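Local coordinates for protein mandelate racemase/muconate lactonizing enzyme (Roseovarius nubinhibens, PDB 2QDD) that is of unknown function but, as a magnesium-binding member of the enolase superfamily, probably abstracts a proton beside the carboxylate of its substrate, at residues 34-39 against 66-71; 8-13 against 364-369; 61-66 against 100-105. All coordinates share one frame; numbering follows the deposited sequence. Where two conformers were deposited one is given.

All three contacts lie in the capping domain of an enolase-superfamily subunit, which the C-terminal strand of contact 2 joins from the far end of the chain. Contacts 1 and 3 are buried, share Gly66 and both use helix 64-78: contact 1 sets it on strand 29-42, contact 3 brings the loop and first turn at its start against helix 101-119. Contact 2, only partly buried, adds that last strand to the sheet edge beside strand 5-22, the neighbour of strand 29-42. The chemistry follows the place: a two-pronged salt bridge beside apolar packing in contact 1, backbone hydrogen bonds in contact 2, and a tyrosine covered on both faces, with waters, near the subunit interface in contact 3.

Contact 1: residues 34-39 against 66-71; sequences DSTYLR and GLRAGI
Asp34 and Arg68 meet head on, carboxylate to guanidinium, in a two-pronged salt bridge between strand 34-39 and helix 66-71. Arg68 NH1 donates to Asp34 OD2 at 2.6 Å and Arg68 NH2 to Asp34 OD1 at 2.7 Å. Both bonds are nearly straight and both use the syn lone pairs, and the two flat groups are only 7° from coplanar, so this pairing of two bonds resists rotation of either group. The arginine gets there by a bend in mid-chain, while CG of Asp34 stands anti to its own backbone nitrogen (chi1 179°) and carries the carboxylate out toward the helix.

This polar end is the tight part, though it is also the partly exposed one. Next along the strand, Thr36 lies against the same arginine, its OG1 3.2 Å from Arg68 NH1 and 3.7 Å from Arg68 CG. The buried side is looser and wholly apolar. The methyl of Thr36 meets Ile71 tip to tip, Thr36 CG2 to Ile71 CD1 at 4.1 Å, and CD2 of Leu67 approaches Thr36 CB from the previous turn. Leu38 CD1 reaches Ile71 CG2 at 4.3 Å. The backbones part in the same direction: Thr36 CA is 7.4 Å from Arg68 CA, Leu38 CA 9.1 Å from Ile71 CA.

With the segment axes 26° apart, the helix runs roughly along the strand, covering one face of the antiparallel sheet of the capping domain. Strand 29-42 lies between strands 5-22 and 47-52, and His12 of the former touches both partners of the salt bridge. Helix 101-119 closes the apolar side, with Ile107 on Leu38 and with Tyr102 and Pro106 on Leu67.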
loop_
_atom_site.group_PDB
_atom_site.type_symbol
_atom_site.label_atom_id
_atom_site.label_comp_id
_atom_site.label_asym_id
_atom_site.label_seq_id
_atom_site.Cartn_x
_atom_site.Cartn_y
_atom_site.Cartn_z
ATOM N N ASP A 34 -0.788 22.450 39.738
ATOM C CA ASP A 34 -0.652 23.873 39.453
ATOM C C ASP A 34 -1.742 24.230 38.446
ATOM O O ASP A 34 -1.585 24.024 37.235
ATOM C CB ASP A 34 0.757 24.144 38.891
ATOM C CG ASP A 34 1.005 25.606 38.527
ATOM O OD1 ASP A 34 2.189 26.010 38.542
ATOM O OD2 ASP A 34 0.060 26.354 38.197
ATOM N N SER A 35 -2.846 24.762 38.960
ATOM C CA SER A 35 -3.964 25.174 38.128
ATOM C C SER A 35 -3.914 26.661 37.821
ATOM O O SER A 35 -3.535 27.468 38.664
ATOM C CB SER A 35 -5.289 24.835 38.804
ATOM O OG SER A 35 -6.376 25.105 37.943
ATOM N N THR A 36 -4.303 27.006 36.602
ATOM C CA THR A 36 -4.485 28.387 36.203
ATOM C C THR A 36 -5.968 28.614 35.938
ATOM O O THR A 36 -6.570 27.904 35.129
ATOM C CB THR A 36 -3.664 28.695 34.933
ATOM O OG1 THR A 36 -2.280 28.435 35.188
ATOM C CG2 THR A 36 -3.820 30.142 34.516
ATOM N N TYR A 37 -6.551 29.585 36.641
ATOM C CA TYR A 37 -7.838 30.177 36.259
ATOM C C TYR A 37 -7.612 31.445 35.448
ATOM O O TYR A 37 -6.754 32.262 35.777
ATOM C CB TYR A 37 -8.672 30.527 37.494
ATOM C CG TYR A 37 -9.529 29.409 38.056
ATOM C CD1 TYR A 37 -10.732 29.698 38.701
ATOM C CD2 TYR A 37 -9.138 28.069 37.960
ATOM C CE1 TYR A 37 -11.524 28.688 39.234
ATOM C CE2 TYR A 37 -9.927 27.051 38.486
ATOM C CZ TYR A 37 -11.119 27.367 39.122
ATOM O OH TYR A 37 -11.904 26.366 39.646
ATOM N N LEU A 38 -8.395 31.604 34.390
ATOM C CA LEU A 38 -8.355 32.806 33.582
ATOM C C LEU A 38 -9.734 33.456 33.546
ATOM O O LEU A 38 -10.737 32.779 33.325
ATOM C CB LEU A 38 -7.862 32.479 32.173
ATOM C CG LEU A 38 -7.928 33.578 31.110
ATOM C CD1 LEU A 38 -6.862 34.657 31.299
ATOM C CD2 LEU A 38 -7.811 32.952 29.753
ATOM N N ARG A 39 -9.771 34.765 33.785
ATOM C CA ARG A 39 -10.997 35.550 33.667
ATOM C C ARG A 39 -10.865 36.476 32.474
ATOM O O ARG A 39 -9.895 37.222 32.376
ATOM C CB ARG A 39 -11.243 36.370 34.944
ATOM C CG ARG A 39 -12.425 37.333 34.839
ATOM C CD ARG A 39 -12.667 38.109 36.120
ATOM N NE ARG A 39 -11.636 39.109 36.377
ATOM C CZ ARG A 39 -11.323 39.576 37.584
ATOM N NH1 ARG A 39 -11.963 39.134 38.664
ATOM N NH2 ARG A 39 -10.364 40.487 37.709
ATOM N N GLY A 66 4.643 27.477 32.292
ATOM C CA GLY A 66 4.537 27.701 30.848
ATOM C C GLY A 66 3.180 28.185 30.392
ATOM O O GLY A 66 3.081 28.937 29.421
ATOM N N LEU A 67 2.137 27.753 31.096
ATOM C CA LEU A 67 0.767 28.174 30.802
ATOM C C LEU A 67 0.589 29.673 31.027
ATOM O O LEU A 67 0.045 30.379 30.173
ATOM C CB LEU A 67 -0.236 27.379 31.650
ATOM C CG LEU A 67 -1.570 26.978 31.014
ATOM C CD1 LEU A 67 -2.157 25.749 31.703
ATOM C CD2 LEU A 67 -2.583 28.111 30.994
ATOM N N ARG A 68 1.072 30.154 32.168
ATOM C CA ARG A 68 1.006 31.576 32.496
ATOM C C ARG A 68 1.914 32.438 31.627
ATOM O O ARG A 68 1.522 33.542 31.235
ATOM C CB ARG A 68 1.276 31.791 33.983
ATOM C CG ARG A 68 0.148 31.257 34.867
ATOM C CD ARG A 68 0.442 31.432 36.344
ATOM N NE ARG A 68 1.482 30.522 36.824
ATOM C CZ ARG A 68 1.255 29.299 37.295
ATOM N NH1 ARG A 68 0.019 28.817 37.343
ATOM N NH2 ARG A 68 2.268 28.554 37.717
ATOM N N ALA A 69 3.107 31.923 31.305
ATOM C CA ALA A 69 4.011 32.566 30.332
ATOM C C ALA A 69 3.415 32.662 28.933
ATOM O O ALA A 69 3.595 33.664 28.245
ATOM C CB ALA A 69 5.366 31.858 30.290
ATOM N N GLY A 70 2.696 31.618 28.525
ATOM C CA GLY A 70 1.975 31.611 27.257
ATOM C C GLY A 70 0.861 32.637 27.180
ATOM O O GLY A 70 0.719 33.318 26.159
ATOM N N ILE A 71 0.068 32.745 28.252
ATOM C CA ILE A 71 -0.977 33.784 28.346
ATOM C C ILE A 71 -0.411 35.214 28.221
ATOM O O ILE A 71 -0.952 36.026 27.468
ATOM C CB ILE A 71 -1.864 33.628 29.610
ATOM C CG1 ILE A 71 -2.645 32.308 29.554
ATOM C CG2 ILE A 71 -2.862 34.797 29.728
ATOM C CD1 ILE A 71 -3.256 31.878 30.884
#

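Contact 2: residues 8-13 against 364-369; sequences LTVFHL and RPVASY
Leu8 and Val10 pair with Tyr369 and Ala367 across two antiparallel strands, 172° apart in direction, with Thr9 and Ser368 as the non-hydrogen-bonded pair between them. Leu8 and Tyr369 exchange two bonds of 2.9 Å (Leu8 N to Tyr369 O, Tyr369 N to Leu8 O), and Val10 N donates to Ala367 O at 3.0 Å. Val366 and Ala367 both face Val10, a classic beta bulge, and Val366 N donates to Val10 O at 3.0 Å. Beyond it a water joins His12 N to Arg364 O.

Val10 CG1 stands anti to the backbone nitrogen (chi1 179°), which puts it 3.9 Å from Val366 CG2 and leaves Val10 CG2 at the ring edge of Tyr369, whose ring packs on Ala72 and Ala75 of helix 64-78. On the other face, Pro365 CB sits over the Phe11 ring, and Phe11 CE1 is 3.7 Å from Pro365 CD. Replacing Phe11 with alanine would probably leave Pro365 and Leu362 without their aromatic cover and open a gap beside Pro365, next to the bulge.

Main-chain bonds, which depend little on side-chain identity, thus carry the pairing; the Val10 face packs through apolar groups, while the other mixes Phe11 and Pro365 with Thr9 and Ser368.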
loop_
_atom_site.group_PDB
_atom_site.type_symbol
_atom_site.label_atom_id
_atom_site.label_comp_id
_atom_site.label_asym_id
_atom_site.label_seq_id
_atom_site.Cartn_x
_atom_site.Cartn_y
_atom_site.Cartn_z
ATOM N N LEU A 8 -7.802 40.605 30.631
ATOM C CA LEU A 8 -7.523 39.219 30.990
ATOM C C LEU A 8 -6.840 39.161 32.346
ATOM O O LEU A 8 -5.825 39.821 32.565
ATOM C CB LEU A 8 -6.650 38.547 29.928
ATOM C CG LEU A 8 -7.054 38.722 28.460
ATOM C CD1 LEU A 8 -5.938 38.302 27.555
ATOM C CD2 LEU A 8 -8.290 37.939 28.132
ATOM N N THR A 9 -7.398 38.367 33.253
ATOM C CA THR A 9 -6.846 38.235 34.595
ATOM C C THR A 9 -6.525 36.782 34.897
ATOM O O THR A 9 -7.359 35.893 34.711
ATOM C CB THR A 9 -7.817 38.792 35.669
ATOM O OG1 THR A 9 -8.317 40.067 35.250
ATOM C CG2 THR A 9 -7.114 38.954 37.011
ATOM N N VAL A 10 -5.306 36.560 35.376
ATOM C CA VAL A 10 -4.753 35.227 35.574
ATOM C C VAL A 10 -4.638 34.973 37.081
ATOM O O VAL A 10 -4.126 35.812 37.818
ATOM C CB VAL A 10 -3.362 35.118 34.889
ATOM C CG1 VAL A 10 -2.747 33.745 35.085
ATOM C CG2 VAL A 10 -3.478 35.428 33.409
ATOM N N PHE A 11 -5.132 33.822 37.523
ATOM C CA PHE A 11 -5.027 33.396 38.914
ATOM C C PHE A 11 -4.255 32.090 38.964
ATOM O O PHE A 11 -4.251 31.334 37.998
ATOM C CB PHE A 11 -6.421 33.181 39.522
ATOM C CG PHE A 11 -7.268 34.425 39.572
ATOM C CD1 PHE A 11 -7.314 35.199 40.724
ATOM C CD2 PHE A 11 -8.025 34.817 38.471
ATOM C CE1 PHE A 11 -8.096 36.352 40.776
ATOM C CE2 PHE A 11 -8.805 35.968 38.514
ATOM C CZ PHE A 11 -8.842 36.734 39.669
ATOM N N HIS A 12 -3.607 31.825 40.092
ATOM C CA HIS A 12 -2.884 30.573 40.283
ATOM C C HIS A 12 -3.386 29.837 41.528
ATOM O O HIS A 12 -3.519 30.420 42.602
ATOM C CB HIS A 12 -1.366 30.820 40.333
ATOM C CG HIS A 12 -0.587 29.700 40.951
ATOM N ND1 HIS A 12 0.128 29.849 42.119
ATOM C CD2 HIS A 12 -0.426 28.410 40.575
ATOM C CE1 HIS A 12 0.702 28.701 42.432
ATOM N NE2 HIS A 12 0.381 27.810 41.511
ATOM N N LEU A 13 -3.668 28.552 41.362
ATOM C CA LEU A 13 -4.297 27.752 42.397
ATOM C C LEU A 13 -3.370 26.594 42.736
ATOM O O LEU A 13 -2.907 25.881 41.846
ATOM C CB LEU A 13 -5.656 27.227 41.913
ATOM C CG LEU A 13 -6.890 28.149 41.908
ATOM C CD1 LEU A 13 -6.905 29.139 40.740
ATOM C CD2 LEU A 13 -8.161 27.326 41.893
ATOM N N ARG A 364 -4.925 36.338 45.339
ATOM C CA ARG A 364 -4.625 37.535 44.564
ATOM C C ARG A 364 -4.076 37.142 43.190
ATOM O O ARG A 364 -3.227 36.254 43.101
ATOM C CB ARG A 364 -3.624 38.416 45.319
ATOM C CG ARG A 364 -4.046 39.876 45.446
ATOM C CD ARG A 364 -3.263 40.765 44.489
ATOM N NE ARG A 364 -1.923 41.071 44.992
ATOM C CZ ARG A 364 -0.835 41.184 44.234
ATOM N NH1 ARG A 364 -0.904 41.015 42.918
ATOM N NH2 ARG A 364 0.333 41.467 44.794
ATOM N N PRO A 365 -4.574 37.790 42.117
ATOM C CA PRO A 365 -4.117 37.569 40.742
ATOM C C PRO A 365 -2.605 37.666 40.566
ATOM O O PRO A 365 -1.975 38.582 41.103
ATOM C CB PRO A 365 -4.809 38.687 39.949
ATOM C CG PRO A 365 -5.380 39.618 40.964
ATOM C CD PRO A 365 -5.657 38.785 42.163
ATOM N N VAL A 366 -2.038 36.711 39.831
ATOM C CA VAL A 366 -0.598 36.680 39.577
ATOM C C VAL A 366 -0.209 37.556 38.385
ATOM O O VAL A 366 0.936 38.007 38.290
ATOM C CB VAL A 366 -0.044 35.237 39.420
ATOM C CG1 VAL A 366 -0.145 34.477 40.740
ATOM C CG2 VAL A 366 -0.762 34.481 38.312
ATOM N N ALA A 367 -1.170 37.797 37.493
ATOM C CA ALA A 367 -0.998 38.716 36.365
ATOM C C ALA A 367 -2.340 39.294 35.926
ATOM O O ALA A 367 -3.395 38.704 36.180
ATOM C CB ALA A 367 -0.309 38.014 35.184
ATOM N N SER A 368 -2.279 40.448 35.265
ATOM C CA SER A 368 -3.454 41.129 34.725
ATOM C C SER A 368 -3.035 41.957 33.516
ATOM O O SER A 368 -1.948 42.539 33.503
ATOM C CB SER A 368 -4.076 42.041 35.785
ATOM O OG SER A 368 -5.329 42.535 35.353
ATOM N N TYR A 369 -3.889 41.988 32.496
ATOM C CA TYR A 369 -3.568 42.636 31.219
ATOM C C TYR A 369 -4.797 43.398 30.756
ATOM O O TYR A 369 -5.891 42.845 30.735
ATOM C CB TYR A 369 -3.151 41.599 30.152
ATOM C CG TYR A 369 -2.064 40.643 30.609
ATOM C CD1 TYR A 369 -0.714 40.966 30.456
ATOM C CD2 TYR A 369 -2.390 39.420 31.210
ATOM C CE1 TYR A 369 0.288 40.095 30.889
ATOM C CE2 TYR A 369 -1.400 38.547 31.652
ATOM C CZ TYR A 369 -0.066 38.890 31.485
ATOM O OH TYR A 369 0.911 38.027 31.920
HETATM O O HOH W 1 -3.589 33.454 42.427
#

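Contact 3: residues 61-66 against 100-105; sequences PAHGPG and HSYVKS
This is a buried aromatic contact of the capping domain, a CH-pi contact of Ala62 on the Tyr102 ring, where the loop leading into helix 64-78 passes the first turn of helix 101-119. The alpha carbon of Ala62 sits squarely over the ring, Ala62 CA being 3.7 Å from the Tyr102 centroid and 7° off the ring normal. Ala62 CB presses on the inner end, 3.6 Å from Tyr102 CG. Over the opposite face lies CG2 of Val103, the next residue of the helix. Tyr102 CG lies between its backbone nitrogen and carbonyl carbon (chi1 69°), which swings the ring across to the loop.

Around the ring, Pro61 O is 3.3 Å from Tyr102 CD2 and His63 O 3.3 Å from Tyr102 CE1. His63, the N-cap residue of helix 64-78, turns an imidazole edge to the phenol oxygen, while Gly66 N stands over one of its faces. Gly66, having no side chain, packs closely against both Tyr102 and the His63 ring.

The subunit interface begins here: Tyr102 OH is hydrogen-bonded to His100 of the second subunit, and His63 ND1 to Thr73 of that subunit. The side chain of Pro61 packs on Pro98 of the second subunit and lies about 7 Å from that of Glu244, a magnesium-binding residue whose metal is absent from this chain, consistent with the loop bordering the active-site region.

Two waters complete the joint. One donates to Pro61 O and to Ser101 OG; the other donates to Gly66 O at 2.8 Å and lies 3.2 Å from Tyr102 OH.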
loop_
_atom_site.group_PDB
_atom_site.type_symbol
_atom_site.label_atom_id
_atom_site.label_comp_id
_atom_site.label_asym_id
_atom_site.label_seq_id
_atom_site.Cartn_x
_atom_site.Cartn_y
_atom_site.Cartn_z
ATOM N N PRO A 61 3.120 17.490 27.065
ATOM C CA PRO A 61 3.816 18.766 26.827
ATOM C C PRO A 61 3.077 19.990 27.363
ATOM O O PRO A 61 2.494 20.760 26.591
ATOM C CB PRO A 61 3.926 18.833 25.298
ATOM C CG PRO A 61 3.743 17.441 24.841
ATOM C CD PRO A 61 2.783 16.828 25.793
ATOM N N ALA A 62 3.138 20.163 28.681
ATOM C CA ALA A 62 2.314 21.121 29.412
ATOM C C ALA A 62 2.870 21.293 30.821
ATOM O O ALA A 62 3.249 20.318 31.464
ATOM C CB ALA A 62 0.877 20.635 29.481
ATOM N N HIS A 63 2.913 22.538 31.284
ATOM C CA HIS A 63 3.282 22.871 32.659
ATOM C C HIS A 63 2.689 24.212 33.072
ATOM O O HIS A 63 2.549 25.121 32.242
ATOM C CB HIS A 63 4.807 22.843 32.879
ATOM C CG HIS A 63 5.583 23.821 32.046
ATOM N ND1 HIS A 63 6.657 24.524 32.548
ATOM C CD2 HIS A 63 5.462 24.197 30.750
ATOM C CE1 HIS A 63 7.155 25.302 31.603
ATOM N NE2 HIS A 63 6.451 25.120 30.501
ATOM N N GLY A 64 2.319 24.306 34.350
ATOM C CA GLY A 64 1.820 25.538 34.978
ATOM C C GLY A 64 2.549 26.845 34.683
ATOM O O GLY A 64 1.922 27.792 34.198
ATOM N N PRO A 65 3.869 26.918 34.976
ATOM C CA PRO A 65 4.613 28.142 34.647
ATOM C C PRO A 65 4.624 28.491 33.155
ATOM O O PRO A 65 4.588 29.672 32.803
ATOM C CB PRO A 65 6.032 27.843 35.147
ATOM C CG PRO A 65 5.869 26.751 36.144
ATOM C CD PRO A 65 4.733 25.926 35.644
ATOM N N GLY A 66 4.643 27.477 32.292
ATOM C CA GLY A 66 4.537 27.701 30.848
ATOM C C GLY A 66 3.180 28.185 30.392
ATOM O O GLY A 66 3.081 28.937 29.421
ATOM N N HIS A 100 1.449 24.852 21.897
ATOM C CA HIS A 100 1.024 25.250 23.239
ATOM C C HIS A 100 -0.481 25.152 23.427
ATOM O O HIS A 100 -1.134 26.129 23.805
ATOM C CB HIS A 100 1.520 26.661 23.575
ATOM C CG HIS A 100 3.007 26.802 23.536
ATOM N ND1 HIS A 100 3.691 27.138 22.387
ATOM C CD2 HIS A 100 3.942 26.650 24.503
ATOM C CE1 HIS A 100 4.985 27.186 22.650
ATOM N NE2 HIS A 100 5.163 26.894 23.926
ATOM N N SER A 101 -1.017 23.969 23.138
ATOM C CA SER A 101 -2.454 23.727 23.232
ATOM C C SER A 101 -2.967 23.891 24.664
ATOM O O SER A 101 -4.110 24.277 24.875
ATOM C CB SER A 101 -2.796 22.343 22.688
ATOM O OG SER A 101 -2.029 21.339 23.323
ATOM N N TYR A 102 -2.099 23.615 25.633
ATOM C CA TYR A 102 -2.381 23.809 27.052
ATOM C C TYR A 102 -2.576 25.262 27.480
ATOM O O TYR A 102 -3.312 25.531 28.427
ATOM C CB TYR A 102 -1.306 23.146 27.907
ATOM C CG TYR A 102 0.080 23.781 27.883
ATOM C CD1 TYR A 102 0.562 24.491 28.988
ATOM C CD2 TYR A 102 0.927 23.631 26.784
ATOM C CE1 TYR A 102 1.842 25.056 28.987
ATOM C CE2 TYR A 102 2.205 24.191 26.774
ATOM C CZ TYR A 102 2.656 24.901 27.878
ATOM O OH TYR A 102 3.926 25.444 27.870
ATOM N N VAL A 103 -1.912 26.178 26.780
ATOM C CA VAL A 103 -2.112 27.616 26.953
ATOM C C VAL A 103 -3.465 28.033 26.385
ATOM O O VAL A 103 -4.172 28.863 26.967
ATOM C CB VAL A 103 -0.971 28.427 26.274
ATOM C CG1 VAL A 103 -1.264 29.924 26.295
ATOM C CG2 VAL A 103 0.362 28.135 26.954
ATOM N N LYS A 104 -3.823 27.426 25.257
ATOM C CA LYS A 104 -4.943 27.872 24.444
ATOM C C LYS A 104 -6.300 27.459 24.994
ATOM O O LYS A 104 -7.297 28.142 24.751
ATOM C CB LYS A 104 -4.784 27.367 23.015
ATOM C CG LYS A 104 -3.913 28.265 22.182
ATOM C CD LYS A 104 -3.182 27.486 21.140
ATOM C CE LYS A 104 -2.284 28.399 20.354
ATOM N NZ LYS A 104 -1.620 27.633 19.256
ATOM N N SER A 105 -6.318 26.349 25.733
ATOM C CA SER A 105 -7.557 25.737 26.222
ATOM C C SER A 105 -8.364 26.595 27.217
ATOM O O SER A 105 -9.571 26.726 27.056
ATOM C CB SER A 105 -7.302 24.316 26.757
ATOM O OG SER A 105 -8.477 23.723 27.291
HETATM O O HOH W 2 0.101 20.991 24.884
HETATM O O HOH W 3 4.998 28.435 27.415
#